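Local coordinates for ABC transporter substrate-binding protein (Rhizobium radiobacter, PDB 6TFX), which binds the opine mannopinic acid and, as a periplasmic solute-binding protein, probably hands it to an ABC transporter for import into the cell, at residues E5-V10 against E218-Q223; Q179-T184 against I199-L204; S294-N299 against P390-Y395; N299-D304 against E439-A444; M334-L339 against L360-V365. All coordinates share one frame; numbering follows the deposited sequence.

Contact 1. Residues E5-V10 against E218-Q223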
# COMPACT_ATOMS: atom_id res chain seq x y z
N GLU A 5 10.69 10.86 23.57
CA GLU A 5 9.42 10.17 23.38
C GLU A 5 8.63 10.88 22.27
O GLU A 5 8.38 12.08 22.38
CB GLU A 5 8.60 10.13 24.68
CG GLU A 5 9.34 9.44 25.82
CD GLU A 5 8.55 9.08 27.07
OE1 GLU A 5 7.43 9.62 27.25
OE2 GLU A 5 9.06 8.26 27.86
N LEU A 6 8.26 10.12 21.22
CA LEU A 6 7.50 10.64 20.08
C LEU A 6 6.06 10.14 20.14
O LEU A 6 5.83 8.94 20.26
CB LEU A 6 8.13 10.20 18.74
CG LEU A 6 7.59 10.87 17.46
CD1 LEU A 6 8.64 10.91 16.38
CD2 LEU A 6 6.37 10.14 16.91
N SER A 7 5.08 11.08 20.05
CA SER A 7 3.67 10.72 20.05
C SER A 7 3.14 11.03 18.64
O SER A 7 3.36 12.14 18.12
CB SER A 7 2.87 11.50 21.09
OG SER A 7 3.26 11.11 22.40
N MET A 8 2.45 10.07 18.03
CA MET A 8 1.88 10.26 16.69
C MET A 8 0.43 9.82 16.62
O MET A 8 0.09 8.79 17.20
CB MET A 8 2.72 9.61 15.60
CG MET A 8 3.01 8.17 15.81
SD MET A 8 4.28 7.57 14.64
CE MET A 8 3.49 7.85 13.11
N GLY A 9 -0.39 10.61 15.94
CA GLY A 9 -1.82 10.33 15.80
C GLY A 9 -2.11 9.91 14.38
O GLY A 9 -1.71 10.61 13.45
N VAL A 10 -2.78 8.76 14.21
CA VAL A 10 -3.04 8.19 12.89
C VAL A 10 -4.51 7.96 12.64
O VAL A 10 -5.29 7.85 13.58
CB VAL A 10 -2.21 6.91 12.63
CG1 VAL A 10 -0.72 7.15 12.95
CG2 VAL A 10 -2.75 5.72 13.43
N GLU A 218 -0.34 17.50 22.27
CA GLU A 218 -0.34 16.08 22.69
C GLU A 218 0.40 15.22 21.66
O GLU A 218 0.88 14.13 22.00
CB GLU A 218 -1.78 15.54 22.80
CG GLU A 218 -2.61 16.08 23.94
CD GLU A 218 -4.07 15.71 23.88
OE1 GLU A 218 -4.39 14.57 23.46
OE2 GLU A 218 -4.91 16.56 24.25
N LEU A 219 0.44 15.66 20.39
CA LEU A 219 1.07 14.90 19.31
C LEU A 219 2.22 15.66 18.69
O LEU A 219 2.11 16.87 18.44
CB LEU A 219 0.05 14.56 18.18
CG LEU A 219 -1.23 13.82 18.55
CD1 LEU A 219 -2.19 13.77 17.35
CD2 LEU A 219 -0.94 12.43 19.07
N ASP A 220 3.29 14.95 18.37
CA ASP A 220 4.40 15.55 17.64
C ASP A 220 4.17 15.40 16.13
O ASP A 220 4.73 16.15 15.33
CB ASP A 220 5.70 14.85 18.03
CG ASP A 220 5.94 14.94 19.53
OD1 ASP A 220 6.12 16.07 20.03
OD2 ASP A 220 5.94 13.87 20.20
N VAL A 221 3.38 14.38 15.75
CA VAL A 221 3.07 14.08 14.35
C VAL A 221 1.61 13.72 14.26
O VAL A 221 1.10 12.98 15.10
CB VAL A 221 3.92 12.87 13.84
CG1 VAL A 221 3.53 12.45 12.42
CG2 VAL A 221 5.40 13.17 13.92
N GLU A 222 0.94 14.17 13.18
CA GLU A 222 -0.43 13.74 12.95
C GLU A 222 -0.68 13.49 11.48
O GLU A 222 -0.17 14.23 10.63
CB GLU A 222 -1.47 14.71 13.52
CG GLU A 222 -1.65 15.99 12.72
CD GLU A 222 -3.02 16.65 12.76
OE1 GLU A 222 -3.08 17.87 12.49
OE2 GLU A 222 -4.02 15.95 13.04
N GLN A 223 -1.41 12.43 11.19
CA GLN A 223 -1.81 12.16 9.81
C GLN A 223 -2.82 13.23 9.40
O GLN A 223 -3.69 13.62 10.20
CB GLN A 223 -2.44 10.77 9.71
CG GLN A 223 -2.75 10.36 8.26
CD GLN A 223 -3.11 8.91 8.14
OE1 GLN A 223 -3.13 8.15 9.13
NE2 GLN A 223 -3.39 8.47 6.90
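Met8 pairs with Val221 and Gly9 with Glu222 where strand 5-10 runs parallel to strand 221-223, the two short axes 4.6 Å apart and inclined by 11°. Gly9 is held at both ends of its backbone: its N donates to Val221 O over 2.9 Å, and its O receives Gln223 N. Two residues earlier, Ser7 O takes two donors, Asp220 N at 2.8 Å and, on a longer bond, Val221 N at 3.3 Å.

The aspartate closes this end of the pairing. With CG beside its own backbone N (chi1 -58°), Asp220 offers the anti lone pair of OD2 to Ser7 N, 2.9 Å away and almost straight at 169°. Its OD1 forms a salt bridge with Lys3, so both oxygens are used, and the carboxylate is probably kept ionised. Leu219 lays its two methyls along the bare backbone of Gly9, CD2 being 3.7 Å from Gly9 N. On the face shared by Met8 and Val221 the CB atoms meet at 3.9 Å, and Trp464 of strand 454-467 packs against both residues. Gln223 extends past Val10 to accept Ala11 N through OE1.

Strand 198-203 borders strand 5-10 as its other parallel neighbour, and helix 207-215 leads from there to strand 221-223: a split beta-alpha-beta arrangement, typical of the alpha/beta lobes of periplasmic binding proteins.

Contact 2. Residues Q179-T184 against I199-L204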
# COMPACT_ATOMS: atom_id res chain seq x y z
N GLN A 179 -6.76 2.04 21.25
CA GLN A 179 -6.26 3.31 21.81
C GLN A 179 -4.86 3.64 21.29
O GLN A 179 -4.64 4.76 20.79
CB GLN A 179 -6.24 3.28 23.35
CG GLN A 179 -7.62 3.08 23.98
CD GLN A 179 -7.60 3.33 25.47
OE1 GLN A 179 -7.55 4.48 25.92
NE2 GLN A 179 -7.68 2.28 26.28
N SER A 180 -3.92 2.70 21.43
CA SER A 180 -2.54 2.93 21.01
C SER A 180 -1.65 1.70 20.97
O SER A 180 -1.99 0.67 21.55
CB SER A 180 -1.87 3.96 21.93
OG SER A 180 -1.76 3.51 23.28
N VAL A 181 -0.49 1.85 20.32
CA VAL A 181 0.58 0.88 20.34
C VAL A 181 1.76 1.61 20.98
O VAL A 181 2.06 2.74 20.59
CB VAL A 181 0.98 0.34 18.95
CG1 VAL A 181 2.09 -0.69 19.06
CG2 VAL A 181 -0.22 -0.25 18.24
N THR A 182 2.41 0.96 21.97
CA THR A 182 3.59 1.52 22.59
C THR A 182 4.76 0.78 22.03
O THR A 182 4.87 -0.45 22.20
CB THR A 182 3.56 1.40 24.14
OG1 THR A 182 2.37 2.02 24.62
CG2 THR A 182 4.80 2.06 24.80
N LEU A 183 5.64 1.51 21.33
CA LEU A 183 6.87 0.93 20.82
C LEU A 183 8.05 1.49 21.60
O LEU A 183 8.02 2.65 22.04
CB LEU A 183 7.07 1.21 19.33
CG LEU A 183 5.95 0.69 18.39
CD1 LEU A 183 4.91 1.76 18.14
CD2 LEU A 183 6.54 0.20 17.08
N THR A 184 9.09 0.66 21.81
CA THR A 184 10.27 1.13 22.51
C THR A 184 11.48 0.88 21.62
O THR A 184 11.45 -0.00 20.76
CB THR A 184 10.42 0.45 23.88
OG1 THR A 184 10.50 -0.96 23.68
CG2 THR A 184 9.28 0.78 24.82
N ILE A 199 7.83 5.38 21.16
CA ILE A 199 6.84 5.88 20.22
C ILE A 199 5.48 5.52 20.80
O ILE A 199 5.23 4.35 21.10
CB ILE A 199 6.97 5.33 18.78
CG1 ILE A 199 8.38 5.61 18.18
CG2 ILE A 199 5.86 5.88 17.86
CD1 ILE A 199 8.67 4.75 16.93
N SER A 200 4.61 6.53 20.97
CA SER A 200 3.22 6.31 21.39
C SER A 200 2.42 6.52 20.10
O SER A 200 2.32 7.64 19.60
CB SER A 200 2.81 7.29 22.48
OG SER A 200 1.44 7.08 22.82
N TYR A 201 1.95 5.41 19.51
CA TYR A 201 1.26 5.39 18.22
C TYR A 201 -0.22 5.35 18.53
O TYR A 201 -0.75 4.31 18.91
CB TYR A 201 1.75 4.16 17.46
CG TYR A 201 1.27 4.05 16.03
CD1 TYR A 201 0.09 3.38 15.72
CD2 TYR A 201 2.04 4.54 14.98
CE1 TYR A 201 -0.31 3.21 14.40
CE2 TYR A 201 1.66 4.35 13.65
CZ TYR A 201 0.47 3.71 13.37
OH TYR A 201 0.07 3.52 12.07
N ARG A 202 -0.86 6.51 18.43
CA ARG A 202 -2.26 6.72 18.82
C ARG A 202 -3.28 6.57 17.70
O ARG A 202 -3.14 7.21 16.66
CB ARG A 202 -2.42 8.09 19.48
CG ARG A 202 -1.70 8.21 20.82
CD ARG A 202 -2.02 9.51 21.54
NE ARG A 202 -3.44 9.64 21.87
CZ ARG A 202 -4.05 10.79 22.16
NH1 ARG A 202 -3.36 11.92 22.18
NH2 ARG A 202 -5.35 10.81 22.43
N PHE A 203 -4.33 5.77 17.97
CA PHE A 203 -5.44 5.55 17.04
C PHE A 203 -6.45 6.68 17.20
O PHE A 203 -7.12 6.77 18.24
CB PHE A 203 -6.08 4.18 17.28
CG PHE A 203 -5.09 3.07 17.00
CD1 PHE A 203 -4.57 2.89 15.73
CD2 PHE A 203 -4.70 2.19 18.01
CE1 PHE A 203 -3.65 1.86 15.47
CE2 PHE A 203 -3.80 1.16 17.75
CZ PHE A 203 -3.27 1.02 16.49
N LEU A 204 -6.44 7.62 16.26
CA LEU A 204 -7.32 8.78 16.32
C LEU A 204 -7.98 8.95 14.98
O LEU A 204 -7.67 9.88 14.23
CB LEU A 204 -6.54 10.06 16.73
CG LEU A 204 -6.04 10.10 18.18
CD1 LEU A 204 -4.92 11.10 18.35
CD2 LEU A 204 -7.19 10.44 19.16
O HOH W 1 -5.97 7.09 20.94
O HOH W 2 1.22 4.47 24.00
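Val181 turns CG1 anti to its backbone N (chi1 -179°), which leaves CG2 facing Phe203, while Phe203 folds its ring back beside its own N (chi1 -64°). CG2 of Val181 therefore lies 3.7 Å from CZ of Phe203, and the same ring brings CD2 to 3.5 Å from Ser180 N. Tyr201 instead sends its ring away from strand 180-184 toward helix 26-35, where OH is hydrogen-bonded to Ser27 OG. Its CB stays near the neighbouring strand, 4.0 Å from CD1 of Leu183; the phenol ring meets CE1 of Phe203 at its edge. Further along, Leu183 packs CB to CB with Ile199.

Paired bonds join Val181 to Tyr201 and Leu183 to Ile199. The outermost bond, Phe203 N to Gln179 O at 3.0 Å, is less regular, the donor standing 44° out of the carbonyl plane. Water 1 donates to Gln179 O and to Phe203 O. On the face carrying Ser180, Thr182 and Ser200, water 2 gathers their three hydroxyls, and Ser180 OG is also hydrogen-bonded to Gln176 NE2.

The antiparallel pair extends the mixed sheet beyond strand 5-10; on its other side strand 180-185 pairs with strand 170-176, and there Gln179 and Ser180 both face Gln176, a classic beta bulge.

Contact 3. Residues S294-N299 against P390-Y395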
# COMPACT_ATOMS: atom_id res chain seq x y z
N SER A 294 -5.37 6.73 -16.42
CA SER A 294 -5.27 5.28 -16.61
C SER A 294 -5.65 4.57 -15.33
O SER A 294 -6.07 5.23 -14.35
CB SER A 294 -3.88 4.86 -17.10
OG SER A 294 -3.93 3.50 -17.55
N VAL A 295 -5.49 3.25 -15.31
CA VAL A 295 -5.93 2.41 -14.21
C VAL A 295 -4.80 1.92 -13.31
O VAL A 295 -5.01 1.04 -12.47
CB VAL A 295 -6.79 1.24 -14.73
CG1 VAL A 295 -8.12 1.76 -15.30
CG2 VAL A 295 -6.02 0.42 -15.79
N ILE A 296 -3.61 2.51 -13.45
CA ILE A 296 -2.46 2.28 -12.60
C ILE A 296 -1.88 3.65 -12.23
O ILE A 296 -2.09 4.61 -12.97
CB ILE A 296 -1.40 1.33 -13.23
CG1 ILE A 296 -0.57 2.04 -14.33
CG2 ILE A 296 -2.05 0.02 -13.72
CD1 ILE A 296 0.52 1.12 -14.90
N PRO A 297 -1.16 3.76 -11.10
CA PRO A 297 -0.63 5.09 -10.69
C PRO A 297 0.33 5.67 -11.74
O PRO A 297 1.02 4.93 -12.44
CB PRO A 297 0.08 4.80 -9.37
CG PRO A 297 -0.66 3.58 -8.80
CD PRO A 297 -0.87 2.73 -10.07
N SER A 298 0.37 7.01 -11.84
CA SER A 298 1.16 7.67 -12.89
C SER A 298 2.65 7.37 -12.79
O SER A 298 3.35 7.38 -13.81
CB SER A 298 0.91 9.18 -12.91
OG SER A 298 1.40 9.74 -11.71
N ASN A 299 3.12 7.09 -11.56
CA ASN A 299 4.52 6.79 -11.32
C ASN A 299 4.64 5.26 -11.44
O ASN A 299 4.63 4.54 -10.43
CB ASN A 299 4.91 7.30 -9.92
CG ASN A 299 6.00 6.57 -9.18
OD1 ASN A 299 5.77 5.99 -8.10
ND2 ASN A 299 7.19 6.58 -9.74
N PRO A 390 6.85 0.64 -8.46
CA PRO A 390 6.58 1.42 -9.68
C PRO A 390 6.95 0.78 -11.02
O PRO A 390 7.61 1.41 -11.87
CB PRO A 390 7.37 2.72 -9.46
CG PRO A 390 8.53 2.29 -8.59
CD PRO A 390 7.92 1.27 -7.64
N ILE A 391 6.46 -0.45 -11.22
CA ILE A 391 6.57 -1.17 -12.49
C ILE A 391 5.14 -1.66 -12.73
O ILE A 391 4.54 -2.23 -11.83
CB ILE A 391 7.59 -2.32 -12.43
CG1 ILE A 391 9.03 -1.77 -12.22
CG2 ILE A 391 7.50 -3.15 -13.71
CD1 ILE A 391 10.07 -2.83 -12.00
N ALA A 392 4.59 -1.39 -13.94
CA ALA A 392 3.18 -1.71 -14.22
C ALA A 392 2.77 -3.13 -13.89
O ALA A 392 1.60 -3.36 -13.52
CB ALA A 392 2.84 -1.39 -15.67
N ASP A 393 3.70 -4.09 -14.01
CA ASP A 393 3.38 -5.50 -13.72
C ASP A 393 2.74 -5.69 -12.35
O ASP A 393 1.85 -6.54 -12.21
CB ASP A 393 4.65 -6.39 -13.78
CG ASP A 393 4.31 -7.83 -13.42
OD1 ASP A 393 3.41 -8.42 -14.07
OD2 ASP A 393 4.93 -8.37 -12.47
N TYR A 394 3.18 -4.92 -11.34
CA TYR A 394 2.63 -5.14 -9.99
C TYR A 394 1.18 -4.71 -9.90
O TYR A 394 0.33 -5.53 -9.55
CB TYR A 394 3.51 -4.44 -8.93
CG TYR A 394 4.85 -5.14 -8.84
CD1 TYR A 394 4.98 -6.33 -8.12
CD2 TYR A 394 5.95 -4.71 -9.59
CE1 TYR A 394 6.18 -7.03 -8.10
CE2 TYR A 394 7.16 -5.41 -9.57
CZ TYR A 394 7.26 -6.59 -8.84
OH TYR A 394 8.42 -7.32 -8.80
N TYR A 395 0.89 -3.46 -10.23
CA TYR A 395 -0.52 -3.03 -10.12
C TYR A 395 -1.39 -3.84 -11.07
O TYR A 395 -2.48 -4.28 -10.70
CB TYR A 395 -0.65 -1.54 -10.47
CG TYR A 395 -1.63 -0.81 -9.59
CD1 TYR A 395 -1.24 -0.29 -8.36
CD2 TYR A 395 -2.96 -0.61 -9.98
CE1 TYR A 395 -2.13 0.42 -7.55
CE2 TYR A 395 -3.86 0.10 -9.18
CZ TYR A 395 -3.44 0.61 -7.96
OH TYR A 395 -4.33 1.30 -7.15
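Pro297 sits squarely on the ring of Tyr395: its CD is 3.5 Å from the ring centroid and only 13° off the normal, a CH-pi contact over the middle of the face. CG follows toward the CE1 side, so one edge of the pyrrolidine covers the phenol. Ile296 fills the space beside it. Its CG1 stands between the backbone N and the carbonyl carbon (chi1 75°), which carries CD1 to Ala392 CB at 3.5 Å and keeps CG2 against Tyr395 CB at 3.9 Å; the isoleucine and tyrosine side chains slide past each other in opposite directions. Val295 O reaches the ring obliquely, 3.6 Å from Tyr395 CE2, and takes a hydrogen bond from Tyr400 OH.

This is a loop packed against the first turn of a helix: residues 294-299 follow strand 289-291, and helix 392-400 presents Ala392 and Tyr395, one turn apart, to them. The loop also passes near the magnesium ion held by Cys418 and Cys453, about 8 Å from the side chain of Val295. Leu250 of strand 240-255 touches both Pro297 and Tyr395. At the far end of the phenol, OH is bonded to Ala386 O, and Phe399 stacks with the ring, so the surface that Pro297 rests on is well fixed.

Toward solvent the contact thins out, without the interlocking of isoleucine, proline and tyrosine found deeper in. Asn299 is exposed and meets the partly exposed Pro390 alone: Asn299 O lies 3.4 Å from Pro390 CB, and the amide runs alongside the proline, with ND2 3.9 Å from the same CB.

Contact 4. Residues N299-D304 against E439-A444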
# COMPACT_ATOMS: atom_id res chain seq x y z
N ASN A 299 3.12 7.09 -11.56
CA ASN A 299 4.52 6.79 -11.32
C ASN A 299 4.64 5.26 -11.44
O ASN A 299 4.63 4.54 -10.43
CB ASN A 299 4.91 7.30 -9.92
CG ASN A 299 6.00 6.57 -9.18
OD1 ASN A 299 5.77 5.99 -8.10
ND2 ASN A 299 7.19 6.58 -9.74
N ASN A 300 4.55 4.78 -12.67
CA ASN A 300 4.79 3.40 -13.03
C ASN A 300 5.53 3.36 -14.33
O ASN A 300 5.06 3.95 -15.32
CB ASN A 300 3.50 2.61 -13.22
CG ASN A 300 3.08 1.90 -11.98
OD1 ASN A 300 3.50 0.78 -11.73
ND2 ASN A 300 2.22 2.52 -11.21
N LEU A 301 6.57 2.52 -14.39
CA LEU A 301 7.18 2.21 -15.68
C LEU A 301 6.05 1.47 -16.43
O LEU A 301 5.46 0.53 -15.86
CB LEU A 301 8.38 1.26 -15.49
CG LEU A 301 8.92 0.59 -16.75
CD1 LEU A 301 9.50 1.62 -17.68
CD2 LEU A 301 10.01 -0.44 -16.42
N GLY A 302 5.74 1.92 -17.65
CA GLY A 302 4.67 1.34 -18.45
C GLY A 302 3.33 2.07 -18.36
O GLY A 302 2.37 1.71 -19.05
N PHE A 303 3.26 3.13 -17.54
CA PHE A 303 2.04 3.94 -17.41
C PHE A 303 1.60 4.46 -18.78
O PHE A 303 2.45 4.93 -19.56
CB PHE A 303 2.31 5.12 -16.47
CG PHE A 303 1.13 6.05 -16.32
CD1 PHE A 303 -0.02 5.64 -15.65
CD2 PHE A 303 1.16 7.33 -16.88
CE1 PHE A 303 -1.12 6.49 -15.53
CE2 PHE A 303 0.05 8.19 -16.76
CZ PHE A 303 -1.07 7.75 -16.08
N ASP A 304 0.29 4.41 -19.07
CA ASP A 304 -0.28 4.88 -20.33
C ASP A 304 -0.97 6.23 -20.09
O ASP A 304 -2.09 6.25 -19.56
CB ASP A 304 -1.29 3.86 -20.89
CG ASP A 304 -1.77 4.17 -22.30
OD1 ASP A 304 -1.36 5.24 -22.87
OD2 ASP A 304 -2.52 3.34 -22.85
N GLU A 439 4.70 -1.28 -24.49
CA GLU A 439 3.50 -1.32 -25.35
C GLU A 439 2.50 -2.37 -24.90
O GLU A 439 1.28 -2.12 -24.94
CB GLU A 439 3.85 -1.48 -26.82
CG GLU A 439 4.48 -0.21 -27.37
CD GLU A 439 3.69 1.08 -27.17
OE1 GLU A 439 4.26 2.05 -26.61
OE2 GLU A 439 2.50 1.12 -27.55
N LEU A 440 2.98 -3.51 -24.40
CA LEU A 440 2.09 -4.57 -23.86
C LEU A 440 1.43 -4.09 -22.57
O LEU A 440 0.21 -4.29 -22.39
CB LEU A 440 2.84 -5.88 -23.62
CG LEU A 440 3.24 -6.61 -24.90
CD1 LEU A 440 4.38 -7.59 -24.66
CD2 LEU A 440 2.03 -7.29 -25.56
N TRP A 441 2.19 -3.38 -21.71
CA TRP A 441 1.58 -2.81 -20.49
C TRP A 441 0.52 -1.78 -20.87
O TRP A 441 -0.54 -1.74 -20.24
CB TRP A 441 2.64 -2.18 -19.61
CG TRP A 441 3.37 -3.19 -18.76
CD1 TRP A 441 2.86 -4.33 -18.22
CD2 TRP A 441 4.75 -3.11 -18.34
NE1 TRP A 441 3.85 -5.00 -17.51
CE2 TRP A 441 5.00 -4.25 -17.54
CE3 TRP A 441 5.78 -2.19 -18.55
CZ2 TRP A 441 6.26 -4.50 -16.98
CZ3 TRP A 441 7.03 -2.43 -17.99
CH2 TRP A 441 7.25 -3.57 -17.21
N LYS A 442 0.81 -0.93 -21.88
CA LYS A 442 -0.18 0.08 -22.31
C LYS A 442 -1.42 -0.58 -22.92
O LYS A 442 -2.55 -0.17 -22.62
CB LYS A 442 0.46 1.08 -23.30
CG LYS A 442 1.54 1.93 -22.64
CD LYS A 442 1.94 3.03 -23.63
CE LYS A 442 2.92 4.00 -23.03
NZ LYS A 442 3.33 5.03 -24.04
N GLU A 443 -1.23 -1.63 -23.74
CA GLU A 443 -2.36 -2.35 -24.34
C GLU A 443 -3.26 -2.92 -23.22
O GLU A 443 -4.50 -2.82 -23.32
CB GLU A 443 -1.84 -3.46 -25.25
CG GLU A 443 -2.94 -4.24 -25.97
CD GLU A 443 -2.47 -5.40 -26.84
OE1 GLU A 443 -1.24 -5.59 -26.98
OE2 GLU A 443 -3.34 -6.14 -27.35
N ALA A 444 -2.65 -3.44 -22.14
CA ALA A 444 -3.45 -3.97 -21.01
C ALA A 444 -4.29 -2.83 -20.40
O ALA A 444 -5.49 -3.00 -20.17
CB ALA A 444 -2.52 -4.56 -19.96
O HOH W 3 0.44 6.32 -24.51
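Gly302 presses its bare CA against the indole of Trp441, 3.7 Å from CE3, and Leu301 adds CG at 3.8 Å from CZ3, crossing the ring obliquely. Beside the tryptophan, the extended Lys442 chain runs along the loop: its CG passes 3.7 Å from Gly302 O, and its CE 3.6 Å from Phe303 O. Asp304 crosses that chain at about a right angle, with CB 3.8 Å from Lys442 CG. Their charged ends do not meet directly. Water 3 bridges them, donating to Asp304 OD1 at 2.7 Å and accepting from Lys442 NZ at 3.2 Å.

A type II turn from Asn300 to Phe303 shapes the loop, and Gly302 takes a positive phi of 97° at its third position, with its CA facing the indole. One turn on from Trp441, Gln445 grips the loop twice, giving NE2 to Gly302 O and taking Asp304 N on OE1. Lys446 forms a salt bridge with Asp304 OD2, while OD1 also receives Asp306 N.

The loop thus lies along helix 434-450, and Trp441 wedges between neighbours: Ala392 and Leu396 of helix 392-400 pack on it, as does Ala428 of helix 422-430.

Contact 5. Residues M334-L339 against L360-V365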
# COMPACT_ATOMS: atom_id res chain seq x y z
N MET A 334 -22.97 0.09 -1.84
CA MET A 334 -21.55 -0.24 -1.78
C MET A 334 -21.14 -0.30 -0.33
O MET A 334 -21.56 0.54 0.46
CB MET A 334 -20.74 0.90 -2.39
CG MET A 334 -20.56 0.79 -3.84
SD MET A 334 -19.77 2.34 -4.33
CE MET A 334 -18.13 2.10 -3.68
N VAL A 335 -20.29 -1.26 0.02
CA VAL A 335 -19.72 -1.34 1.35
C VAL A 335 -18.53 -0.36 1.27
O VAL A 335 -17.66 -0.49 0.40
CB VAL A 335 -19.27 -2.78 1.70
CG1 VAL A 335 -18.81 -2.84 3.14
CG2 VAL A 335 -20.40 -3.79 1.46
N ALA A 336 -18.54 0.64 2.15
CA ALA A 336 -17.56 1.73 2.08
C ALA A 336 -16.73 1.85 3.34
O ALA A 336 -17.27 1.84 4.44
CB ALA A 336 -18.28 3.04 1.81
N SER A 337 -15.41 2.00 3.18
CA SER A 337 -14.55 2.17 4.35
C SER A 337 -14.83 3.48 5.12
O SER A 337 -15.09 4.52 4.51
CB SER A 337 -13.09 2.18 3.92
OG SER A 337 -12.27 2.53 5.02
N GLN A 338 -14.68 3.40 6.46
CA GLN A 338 -14.77 4.55 7.37
C GLN A 338 -13.41 5.24 7.56
O GLN A 338 -13.32 6.18 8.36
CB GLN A 338 -15.42 4.18 8.71
CG GLN A 338 -16.93 4.02 8.56
CD GLN A 338 -17.57 3.66 9.87
OE1 GLN A 338 -17.20 2.67 10.50
NE2 GLN A 338 -18.54 4.45 10.30
N LEU A 339 -12.36 4.82 6.81
CA LEU A 339 -11.09 5.58 6.81
C LEU A 339 -11.52 6.97 6.29
O LEU A 339 -12.19 7.04 5.27
CB LEU A 339 -10.08 4.94 5.84
CG LEU A 339 -8.73 5.66 5.71
CD1 LEU A 339 -7.93 5.58 7.00
CD2 LEU A 339 -7.93 5.06 4.56
N LEU A 360 -26.25 6.12 -5.22
CA LEU A 360 -25.32 5.29 -4.48
C LEU A 360 -25.66 5.34 -3.00
O LEU A 360 -25.86 6.42 -2.44
CB LEU A 360 -23.90 5.82 -4.77
CG LEU A 360 -22.71 5.07 -4.26
CD1 LEU A 360 -22.74 3.60 -4.69
CD2 LEU A 360 -21.44 5.76 -4.73
N ASN A 361 -25.84 4.16 -2.39
CA ASN A 361 -26.08 4.03 -0.96
C ASN A 361 -24.75 3.51 -0.38
O ASN A 361 -24.22 2.50 -0.85
CB ASN A 361 -27.21 3.02 -0.69
CG ASN A 361 -27.38 2.64 0.77
OD1 ASN A 361 -27.41 1.44 1.13
ND2 ASN A 361 -27.48 3.62 1.64
N LEU A 362 -24.21 4.21 0.61
CA LEU A 362 -22.94 3.84 1.20
C LEU A 362 -23.16 3.17 2.53
O LEU A 362 -23.80 3.77 3.43
CB LEU A 362 -22.06 5.09 1.37
CG LEU A 362 -21.77 5.87 0.08
CD1 LEU A 362 -21.02 7.15 0.38
CD2 LEU A 362 -20.98 5.02 -0.90
N GLN A 363 -22.72 1.90 2.66
CA GLN A 363 -22.86 1.17 3.92
C GLN A 363 -21.50 1.26 4.61
O GLN A 363 -20.56 0.59 4.16
CB GLN A 363 -23.35 -0.28 3.70
CG GLN A 363 -23.36 -1.16 4.98
CD GLN A 363 -24.26 -0.67 6.10
OE1 GLN A 363 -25.36 -0.16 5.88
NE2 GLN A 363 -23.83 -0.83 7.36
N PRO A 364 -21.35 2.14 5.63
CA PRO A 364 -20.03 2.36 6.25
C PRO A 364 -19.56 1.22 7.12
O PRO A 364 -20.33 0.64 7.90
CB PRO A 364 -20.22 3.65 7.07
CG PRO A 364 -21.55 4.20 6.68
CD PRO A 364 -22.37 3.01 6.24
N VAL A 365 -18.29 0.86 6.96
CA VAL A 365 -17.69 -0.22 7.75
C VAL A 365 -16.28 0.21 8.19
O VAL A 365 -15.54 0.81 7.38
CB VAL A 365 -17.67 -1.56 6.92
CG1 VAL A 365 -16.90 -2.65 7.66
CG2 VAL A 365 -19.08 -2.06 6.62
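Met334 and Ala336 exchange backbone bonds with strand 360-365, and Gln338 adds one more. Met334 N donates to Asn361 O and its O accepts Gln363 N, the latter at 2.8 Å and nearly straight; Ala336 N then donates to Gln363 O, and its O accepts Val365 N. Gln338 N ends the run on Val365 O with a bent bond of 138°. The strand axes diverge by 47°, a strong twist for a parallel pair.

Strand 330-337, helix 340-353 and strand 358-365 form a beta-alpha-beta unit, and these two strands are its parallel pair; Leu362 packs on Ala346 and Gln350 of the connecting helix.

Among the apolar contacts, Met334 bends at chi3 (72°) beside Leu360, its CG 3.7 Å from Leu360 CD1. Val335 CG1 meets Val365 CG2 at 3.6 Å, and Met373 of helix 367-374 touches both valines. Nearer the solvent, Gln338 CG rests 3.6 Å from Pro364 CB.

Polar side-chain bonds gather at the strand end. Ser337 OG accepts Leu339 N at 2.9 Å in an ST turn and is also hydrogen-bonded to His367 ND1. Leu339 stands at the N-cap of helix 340-353 and touches the bound mannopinic acid.

Contacts 1 and 2 are neighbours, centres 9 Å apart, in one mixed sheet: strands 5-10 and 198-203 lie side by side, and contact 2 is nested in the loop that contact 1 closes. Both close before contacts 3, 4 and 5 open. Contacts 3 and 4 lie across the centre of the chain; the centres of contacts 1 and 3 are 32 Å apart. Contacts 3 and 4, centres 7 Å apart, share Asn299, and their segments alternate, so the loop 294-304 is held by helices 392-400 and 434-450. Contact 5, nested within contacts 3 and 4, belongs to a separate two-stranded sheet. Mannopinic acid lies about 6 Å from the side chain of Gln223 and touches Leu339, so contacts 1 and 5 both come close to the binding site.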